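Local coordinates for protein ferric enterobactin receptor PIRA (Pseudomonas aeruginosa, PDB 5FP2) that probably takes up iron-loaded siderophores such as ferric enterobactin across the outer membrane, as a TonB-dependent barrel receptor that siderophore-drug conjugates can exploit, at residues 378-382 with 407-411; 501-505 with 557-561; 628-634 with 658-664. All coordinates share one frame; numbering follows the deposited sequence.

Interaction 1. Residues 378-382 with 407-411; sequences ETLND and PKSKA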
loop_
_atom_site.group_PDB
_atom_site.type_symbol
_atom_site.label_atom_id
_atom_site.label_comp_id
_atom_site.label_asym_id
_atom_site.label_seq_id
_atom_site.Cartn_x
_atom_site.Cartn_y
_atom_site.Cartn_z
ATOM N N GLU A 378 -20.596 -5.023 4.216
ATOM C CA GLU A 378 -19.807 -5.539 5.328
ATOM C C GLU A 378 -20.694 -5.852 6.514
ATOM O O GLU A 378 -21.603 -5.089 6.838
ATOM C CB GLU A 378 -18.750 -4.548 5.757
ATOM C CG GLU A 378 -18.487 -3.451 4.744
ATOM C CD GLU A 378 -17.740 -2.304 5.369
ATOM O OE1 GLU A 378 -18.366 -1.577 6.178
ATOM O OE2 GLU A 378 -16.504 -2.240 5.152
ATOM N N THR A 379 -20.469 -7.021 7.105
ATOM C CA THR A 379 -21.258 -7.477 8.233
ATOM C C THR A 379 -20.333 -7.734 9.412
ATOM O O THR A 379 -19.234 -8.249 9.244
ATOM C CB THR A 379 -21.958 -8.789 7.898
ATOM O OG1 THR A 379 -20.965 -9.734 7.486
ATOM C CG2 THR A 379 -22.963 -8.599 6.771
ATOM N N LEU A 380 -20.812 -7.422 10.609
ATOM C CA LEU A 380 -20.046 -7.652 11.820
ATOM C C LEU A 380 -20.891 -8.341 12.878
ATOM O O LEU A 380 -21.963 -7.857 13.247
ATOM C CB LEU A 380 -19.534 -6.330 12.378
ATOM C CG LEU A 380 -18.798 -6.483 13.710
ATOM C CD1 LEU A 380 -17.363 -6.914 13.457
ATOM C CD2 LEU A 380 -18.848 -5.197 14.515
ATOM N N ASN A 381 -20.362 -9.438 13.410
ATOM C CA ASN A 381 -20.979 -10.112 14.528
ATOM C C ASN A 381 -20.007 -10.231 15.694
ATOM O O ASN A 381 -18.927 -10.795 15.551
ATOM C CB ASN A 381 -21.448 -11.494 14.095
ATOM C CG ASN A 381 -22.203 -12.218 15.186
ATOM O OD1 ASN A 381 -22.819 -11.601 16.057
ATOM N ND2 ASN A 381 -22.151 -13.538 15.148
ATOM N N ASP A 382 -20.398 -9.674 16.837
ATOM C CA ASP A 382 -19.529 -9.581 18.007
ATOM C C ASP A 382 -20.415 -9.392 19.239
ATOM O O ASP A 382 -21.015 -8.330 19.419
ATOM C CB ASP A 382 -18.559 -8.394 17.857
ATOM C CG ASP A 382 -17.574 -8.276 19.014
ATOM O OD1 ASP A 382 -17.905 -8.708 20.140
ATOM O OD2 ASP A 382 -16.469 -7.735 18.787
ATOM N N PRO A 407 -26.597 -8.501 17.981
ATOM C CA PRO A 407 -25.150 -8.688 17.884
ATOM C C PRO A 407 -24.592 -8.363 16.499
ATOM O O PRO A 407 -23.386 -8.127 16.361
ATOM C CB PRO A 407 -24.975 -10.174 18.191
ATOM C CG PRO A 407 -26.239 -10.806 17.698
ATOM C CD PRO A 407 -27.328 -9.764 17.770
ATOM N N LYS A 408 -25.469 -8.338 15.492
ATOM C CA LYS A 408 -25.054 -8.132 14.104
ATOM C C LYS A 408 -25.102 -6.652 13.697
ATOM O O LYS A 408 -25.932 -5.878 14.180
ATOM C CB LYS A 408 -25.915 -8.975 13.157
ATOM C CG LYS A 408 -25.395 -10.394 12.984
ATOM C CD LYS A 408 -26.393 -11.292 12.264
ATOM C CE LYS A 408 -27.513 -11.757 13.188
ATOM N NZ LYS A 408 -28.242 -12.939 12.645
ATOM N N SER A 409 -24.193 -6.266 12.812
ATOM C CA SER A 409 -24.224 -4.939 12.236
ATOM C C SER A 409 -23.881 -5.014 10.763
ATOM O O SER A 409 -22.881 -5.616 10.393
ATOM C CB SER A 409 -23.219 -4.037 12.947
ATOM O OG SER A 409 -23.514 -3.946 14.330
ATOM N N LYS A 410 -24.666 -4.327 9.940
ATOM C CA LYS A 410 -24.428 -4.297 8.506
ATOM C C LYS A 410 -24.205 -2.883 7.963
ATOM O O LYS A 410 -24.362 -1.883 8.672
ATOM C CB LYS A 410 -25.598 -4.943 7.765
ATOM C CG LYS A 410 -26.426 -5.902 8.610
ATOM C CD LYS A 410 -27.794 -6.193 8.001
ATOM C CE LYS A 410 -28.440 -7.424 8.616
ATOM N NZ LYS A 410 -28.621 -7.311 10.089
ATOM N N ALA A 411 -23.763 -2.824 6.712
ATOM C CA ALA A 411 -23.603 -1.574 5.984
ATOM C C ALA A 411 -23.411 -1.937 4.514
ATOM O O ALA A 411 -22.718 -2.902 4.194
ATOM C CB ALA A 411 -22.399 -0.804 6.508
#
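Leu380 and Ser409 form a hydrogen-bonded antiparallel pair near one end of two neighbouring strands, 367-381 and 408-423, in the transmembrane beta-barrel of this TonB-dependent receptor. The strand segments pass 4.6 Å apart at their axes and run at 168° to each other. Leu380 N donates to Ser409 O at 2.8 Å, and Ser409 N returns a bond of the same length to Leu380 O; both donors lie in the plane of the carbonyl they reach. Further along, Glu378 N bonds to Ala411 O at 3.0 Å, whereas the bond back from Ala411 N to Glu378 O is bent and weak. Past the strand ends, Asp382 N reaches Pro407 O in a long, weak bond. CA-H...O contacts fill in between these bonds, such as Lys408 CA to Leu380 O at 3.2 Å.

Leu380 and Ser409 put their side chains on the same face, with CB atoms 4.4 Å apart. This face meets the loop after strand 460-471: Leu380 packs on Leu475, Tyr476 and Tyr482, and the hydroxyl of Tyr482 bonds to both Ser409 OG and Pro407 O. Asp382 OD2 is held by Tyr476. Asn381 occupies the other face. With its CG anti to the backbone N (chi1 -175°), its amide swings alongside the proline ring, and OD1 lies 3.4 Å from Pro407 CB, a contact of oxygen with carbon. The chains of Lys408 and Lys410, on the same face as Asn381, lead away from strand 367-381.

Main-chain amides and carbonyls thus do the joining, while Tyr482 ties Ser409, and Tyr476 ties Asp382 beyond the strand end, to the loop folded against them.

Interaction 2. Residues 501-505 with 557-561; sequences YLVGN and NILQW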
loop_
_atom_site.group_PDB
_atom_site.type_symbol
_atom_site.label_atom_id
_atom_site.label_comp_id
_atom_site.label_asym_id
_atom_site.label_seq_id
_atom_site.Cartn_x
_atom_site.Cartn_y
_atom_site.Cartn_z
ATOM N N TYR A 501 -14.124 2.135 28.590
ATOM C CA TYR A 501 -14.621 1.721 27.280
ATOM C C TYR A 501 -14.771 2.923 26.340
ATOM O O TYR A 501 -14.762 4.072 26.783
ATOM C CB TYR A 501 -15.977 1.016 27.414
ATOM C CG TYR A 501 -16.149 0.175 28.666
ATOM C CD1 TYR A 501 -15.509 -1.052 28.802
ATOM C CD2 TYR A 501 -17.049 0.553 29.657
ATOM C CE1 TYR A 501 -15.709 -1.846 29.920
ATOM C CE2 TYR A 501 -17.264 -0.235 30.775
ATOM C CZ TYR A 501 -16.589 -1.431 30.906
ATOM O OH TYR A 501 -16.799 -2.209 32.022
ATOM N N LEU A 502 -14.908 2.652 25.043
ATOM C CA LEU A 502 -15.430 3.650 24.104
ATOM C C LEU A 502 -16.590 3.170 23.220
ATOM O O LEU A 502 -16.558 2.101 22.614
ATOM C CB LEU A 502 -14.326 4.264 23.232
ATOM C CG LEU A 502 -13.240 3.349 22.664
ATOM C CD1 LEU A 502 -13.801 2.457 21.568
ATOM C CD2 LEU A 502 -12.098 4.183 22.111
ATOM N N VAL A 503 -17.527 4.085 23.034
ATOM C CA VAL A 503 -18.845 3.806 22.515
ATOM C C VAL A 503 -18.945 4.330 21.091
ATOM O O VAL A 503 -18.425 5.395 20.774
ATOM C CB VAL A 503 -19.877 4.548 23.377
ATOM C CG1 VAL A 503 -21.281 4.371 22.831
ATOM C CG2 VAL A 503 -19.789 4.071 24.816
ATOM N N GLY A 504 -19.668 3.607 20.245
ATOM C CA GLY A 504 -20.050 4.133 18.944
ATOM C C GLY A 504 -20.909 5.371 19.087
ATOM O O GLY A 504 -21.255 5.785 20.196
ATOM N N ASN A 505 -21.269 5.947 17.949
ATOM C CA ASN A 505 -21.918 7.245 17.917
ATOM C C ASN A 505 -22.732 7.359 16.634
ATOM O O ASN A 505 -22.174 7.420 15.541
ATOM C CB ASN A 505 -20.856 8.334 17.979
ATOM C CG ASN A 505 -21.446 9.718 18.126
ATOM O OD1 ASN A 505 -22.593 9.968 17.752
ATOM N ND2 ASN A 505 -20.644 10.637 18.657
ATOM N N ASN A 557 -14.989 5.477 33.268
ATOM C CA ASN A 557 -15.490 6.432 32.292
ATOM C C ASN A 557 -15.917 5.754 31.000
ATOM O O ASN A 557 -15.385 4.709 30.620
ATOM C CB ASN A 557 -14.438 7.500 31.987
ATOM C CG ASN A 557 -14.724 8.815 32.687
ATOM O OD1 ASN A 557 -15.879 9.187 32.894
ATOM N ND2 ASN A 557 -13.668 9.540 33.039
ATOM N N ILE A 558 -16.889 6.360 30.331
ATOM C CA ILE A 558 -17.330 5.885 29.027
ATOM C C ILE A 558 -17.124 6.981 27.991
ATOM O O ILE A 558 -17.759 8.034 28.051
ATOM C CB ILE A 558 -18.813 5.463 29.050
ATOM C CG1 ILE A 558 -19.018 4.326 30.052
ATOM C CG2 ILE A 558 -19.261 5.026 27.665
ATOM C CD1 ILE A 558 -20.467 3.960 30.259
ATOM N N LEU A 559 -16.213 6.732 27.056
ATOM C CA LEU A 559 -15.866 7.711 26.041
ATOM C C LEU A 559 -16.592 7.385 24.753
ATOM O O LEU A 559 -17.040 6.262 24.566
ATOM C CB LEU A 559 -14.360 7.702 25.795
ATOM C CG LEU A 559 -13.493 7.657 27.055
ATOM C CD1 LEU A 559 -12.021 7.716 26.671
ATOM C CD2 LEU A 559 -13.862 8.790 28.003
ATOM N N GLN A 560 -16.686 8.369 23.864
ATOM C CA GLN A 560 -17.481 8.242 22.657
ATOM C C GLN A 560 -16.711 8.736 21.445
ATOM O O GLN A 560 -16.047 9.766 21.501
ATOM C CB GLN A 560 -18.780 9.033 22.793
ATOM C CG GLN A 560 -19.539 9.181 21.487
ATOM C CD GLN A 560 -20.874 9.867 21.670
ATOM O OE1 GLN A 560 -20.950 10.956 22.236
ATOM N NE2 GLN A 560 -21.942 9.220 21.207
ATOM N N TRP A 561 -16.860 8.036 20.329
ATOM C CA TRP A 561 -16.258 8.474 19.080
ATOM C C TRP A 561 -16.855 9.808 18.664
ATOM O O TRP A 561 -18.075 10.001 18.703
ATOM C CB TRP A 561 -16.481 7.454 17.968
ATOM C CG TRP A 561 -15.761 6.164 18.181
ATOM C CD1 TRP A 561 -16.303 4.990 18.619
ATOM C CD2 TRP A 561 -14.383 5.890 17.903
ATOM N NE1 TRP A 561 -15.341 4.012 18.665
ATOM C CE2 TRP A 561 -14.147 4.545 18.249
ATOM C CE3 TRP A 561 -13.323 6.655 17.406
ATOM C CZ2 TRP A 561 -12.900 3.945 18.109
ATOM C CZ3 TRP A 561 -12.076 6.068 17.295
ATOM C CH2 TRP A 561 -11.882 4.715 17.622
#
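Segments 501-505 and 557-561 run parallel, their end-to-end directions 37° apart, with Leu502 beside Leu559 and Val503 beside Gln560. The backbone bonds alternate as in a parallel ladder: Leu559 N donates to Tyr501 O at 3.0 Å, Val503 N to Leu559 O at 2.7 Å, and Trp561 N to Val503 O at 3.1 Å. Strands 502-503 and 559-563 form the middle of a small mixed sheet, flanked by 483-484 and 542-543, built from loops between barrel strands and, as in relatives, probably extracellular.

Leu502, on the same face as Leu559, reaches Trp561 with both methyls. CD1 is 3.6 Å from NE1 of Trp561, and CD2 rises 4.0 Å above the plane of the indole, displaced toward its rim. At the edge of that indole, in its plane, lies Gly504 N; Gln477 and Leu508 also pack against the ring.

Asn505 extends the ladder with its side chain: its CG is anti to the backbone N (chi1 -173°), which carries ND2 to Trp561 O at 2.6 Å, with Trp561 O close to the amide plane. The amide of Gln560 stacks on that of Asn505, the planes 19° apart. Their nitrogens, both donors, are near each other without bonding.

A side-chain amide thus takes over where the main-chain pairing ends, giving the Trp561 carbonyl a partner, while stacking rather than a hydrogen bond joins Asn505 to Gln560.

Interaction 3. Residues 628-634 with 658-664; sequences QLTSTIY and TYGIWGV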
loop_
_atom_site.group_PDB
_atom_site.type_symbol
_atom_site.label_atom_id
_atom_site.label_comp_id
_atom_site.label_asym_id
_atom_site.label_seq_id
_atom_site.Cartn_x
_atom_site.Cartn_y
_atom_site.Cartn_z
ATOM N N GLN A 628 24.802 -1.624 -0.116
ATOM C CA GLN A 628 24.070 -0.440 0.311
ATOM C C GLN A 628 24.608 0.069 1.630
ATOM O O GLN A 628 24.875 -0.699 2.558
ATOM C CB GLN A 628 22.571 -0.738 0.481
ATOM C CG GLN A 628 21.721 -0.169 -0.644
ATOM C CD GLN A 628 20.306 -0.732 -0.739
ATOM O OE1 GLN A 628 19.811 -1.475 0.138
ATOM N NE2 GLN A 628 19.656 -0.412 -1.854
ATOM N N LEU A 629 24.729 1.388 1.709
ATOM C CA LEU A 629 24.656 2.107 2.966
ATOM C C LEU A 629 23.319 2.836 2.989
ATOM O O LEU A 629 22.933 3.472 1.995
ATOM C CB LEU A 629 25.806 3.104 3.023
ATOM C CG LEU A 629 26.268 3.585 4.401
ATOM C CD1 LEU A 629 26.537 2.391 5.311
ATOM C CD2 LEU A 629 27.505 4.498 4.265
ATOM N N THR A 630 22.583 2.698 4.086
ATOM C CA THR A 630 21.350 3.457 4.231
ATOM C C THR A 630 21.199 4.143 5.568
ATOM O O THR A 630 21.543 3.599 6.623
ATOM C CB THR A 630 20.104 2.602 4.103
ATOM O OG1 THR A 630 19.933 1.865 5.321
ATOM C CG2 THR A 630 20.198 1.679 2.888
ATOM N N SER A 631 20.565 5.310 5.499
ATOM C CA SER A 631 20.323 6.144 6.657
ATOM C C SER A 631 18.882 6.625 6.644
ATOM O O SER A 631 18.243 6.740 5.595
ATOM C CB SER A 631 21.278 7.338 6.670
ATOM O OG SER A 631 21.302 7.983 5.404
ATOM N N THR A 632 18.362 6.844 7.839
ATOM C CA THR A 632 17.114 7.532 7.992
ATOM C C THR A 632 17.342 8.526 9.123
ATOM O O THR A 632 18.044 8.243 10.099
ATOM C CB THR A 632 15.941 6.546 8.214
ATOM O OG1 THR A 632 14.687 7.237 8.214
ATOM C CG2 THR A 632 16.105 5.780 9.504
ATOM N N ILE A 633 16.930 9.759 8.866
ATOM C CA ILE A 633 17.134 10.827 9.811
ATOM C C ILE A 633 15.802 11.461 10.128
ATOM O O ILE A 633 15.085 11.883 9.231
ATOM C CB ILE A 633 18.112 11.878 9.250
ATOM C CG1 ILE A 633 19.492 11.245 9.038
ATOM C CG2 ILE A 633 18.230 13.057 10.203
ATOM C CD1 ILE A 633 20.433 12.073 8.192
ATOM N N TYR A 634 15.473 11.511 11.410
ATOM C CA TYR A 634 14.272 12.198 11.871
ATOM C C TYR A 634 14.616 13.567 12.487
ATOM O O TYR A 634 15.702 13.761 13.043
ATOM C CB TYR A 634 13.538 11.318 12.883
ATOM C CG TYR A 634 13.277 9.894 12.386
ATOM C CD1 TYR A 634 12.235 9.628 11.508
ATOM C CD2 TYR A 634 14.074 8.818 12.792
ATOM C CE1 TYR A 634 11.973 8.343 11.080
ATOM C CE2 TYR A 634 13.852 7.538 12.318
ATOM C CZ TYR A 634 12.788 7.299 11.468
ATOM O OH TYR A 634 12.499 6.021 11.005
ATOM N N THR A 658 16.645 16.325 16.281
ATOM C CA THR A 658 16.775 15.319 15.228
ATOM C C THR A 658 17.794 14.237 15.594
ATOM O O THR A 658 18.707 14.463 16.383
ATOM C CB THR A 658 17.215 15.949 13.882
ATOM O OG1 THR A 658 18.628 15.778 13.703
ATOM C CG2 THR A 658 16.863 17.453 13.804
ATOM N N TYR A 659 17.666 13.075 14.969
ATOM C CA TYR A 659 18.547 11.944 15.267
ATOM C C TYR A 659 18.642 10.992 14.084
ATOM O O TYR A 659 17.993 11.215 13.063
ATOM C CB TYR A 659 18.081 11.235 16.539
ATOM C CG TYR A 659 16.929 10.270 16.351
ATOM C CD1 TYR A 659 15.610 10.697 16.464
ATOM C CD2 TYR A 659 17.157 8.913 16.168
ATOM C CE1 TYR A 659 14.560 9.811 16.362
ATOM C CE2 TYR A 659 16.111 8.028 16.060
ATOM C CZ TYR A 659 14.812 8.480 16.139
ATOM O OH TYR A 659 13.741 7.596 15.994
ATOM N N GLY A 660 19.530 10.005 14.175
ATOM C CA GLY A 660 19.944 9.241 12.994
ATOM C C GLY A 660 20.000 7.729 13.187
ATOM O O GLY A 660 20.215 7.238 14.301
ATOM N N ILE A 661 19.904 6.987 12.086
ATOM C CA ILE A 661 19.926 5.529 12.162
ATOM C C ILE A 661 20.436 4.919 10.869
ATOM O O ILE A 661 19.848 5.124 9.812
ATOM C CB ILE A 661 18.517 5.017 12.468
ATOM C CG1 ILE A 661 18.348 4.870 13.978
ATOM C CG2 ILE A 661 18.242 3.704 11.762
ATOM C CD1 ILE A 661 17.194 5.679 14.497
ATOM N N TRP A 662 21.536 4.182 10.943
ATOM C CA TRP A 662 22.242 3.789 9.725
ATOM C C TRP A 662 22.352 2.300 9.617
ATOM O O TRP A 662 22.804 1.664 10.564
ATOM C CB TRP A 662 23.673 4.293 9.754
ATOM C CG TRP A 662 23.916 5.658 9.165
ATOM C CD1 TRP A 662 24.406 5.933 7.927
ATOM C CD2 TRP A 662 23.757 6.908 9.819
ATOM N NE1 TRP A 662 24.553 7.288 7.755
ATOM C CE2 TRP A 662 24.134 7.912 8.897
ATOM C CE3 TRP A 662 23.292 7.283 11.079
ATOM C CZ2 TRP A 662 24.156 9.266 9.227
ATOM C CZ3 TRP A 662 23.216 8.644 11.373
ATOM C CH2 TRP A 662 23.707 9.616 10.471
ATOM N N GLY A 663 22.084 1.751 8.433
ATOM C CA GLY A 663 22.286 0.327 8.193
ATOM C C GLY A 663 23.298 0.100 7.089
ATOM O O GLY A 663 23.490 0.954 6.226
ATOM N N VAL A 664 23.911 -1.078 7.094
ATOM C CA VAL A 664 24.704 -1.551 5.963
ATOM C C VAL A 664 24.178 -2.896 5.482
ATOM O O VAL A 664 23.631 -3.660 6.271
ATOM C CB VAL A 664 26.190 -1.682 6.343
ATOM C CG1 VAL A 664 26.401 -2.782 7.369
ATOM C CG2 VAL A 664 27.032 -1.940 5.105
#
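Strands 628-634 and 659-664 lie antiparallel, their axes 4.6 Å apart at closest and their directions 164° apart, as adjacent staves of the receptor's 22-stranded beta-barrel. Paired backbone bonds link Thr630 with Gly663 and Thr632 with Ile661; both bonds of the Thr632 pair measure 3.0 Å. Tyr634 with Tyr659 makes the next hydrogen-bonded pair, where Tyr634 N reaches Tyr659 O.

Thr630, Thr632, Tyr634, Tyr659 and Ile661 share a face that meets residues of the plug: Arg51 touches Thr630, and Arg62 packs on Tyr634, consistent with this being the lumen side. Thr632 CG2 and Ile661 CG2 lie side by side 3.7 Å apart, while Thr632 OG1 is bound by Asn614 of the next strand. The two tyrosine rings cross obliquely, planes at 38° and centroids 5.2 Å apart. Tyr659 sets its CG between backbone N and carbonyl carbon, which brings CZ over to Tyr634 CD2, at 3.4 Å; its hydroxyl bonds Glu704. The edge of the Tyr634 ring looks toward Ile661 CD1.

The reverse face carries Leu629, Ser631, Ile633, Trp662 and Val664, and is probably the outer wall. Leu629 CD1 packs against Val664 CB at 4.2 Å. Gly660, lacking a side chain, lets the six-membered ring of Trp662 lie close by. Across the pair, Ser631 CB sits over one face of the indole in a CH-pi contact, 3.6 Å from the centroid of the five-membered ring and 16° off its normal.

How the interactions relate
Along the chain the contacts come in series, and none encloses or crosses another. Interaction 1 closes the loop joining barrel strands 367-381 and 408-423, part of which is not modelled. Interaction 2 follows with the longest reach: its parallel pairing joins the loop after strand 460-471 to the one after 527-538, spanning the hairpin 511-524/527-538. Interaction 3 then closes the loop between strands 625-634 and 659-669. Interactions 1 and 3 belong to the same barrel wall, on opposite sides of the chain's centre, about 45 Å apart between centres. Interaction 2 belongs to a separate loop sheet, its nearest atoms about 10 Å from interaction 1.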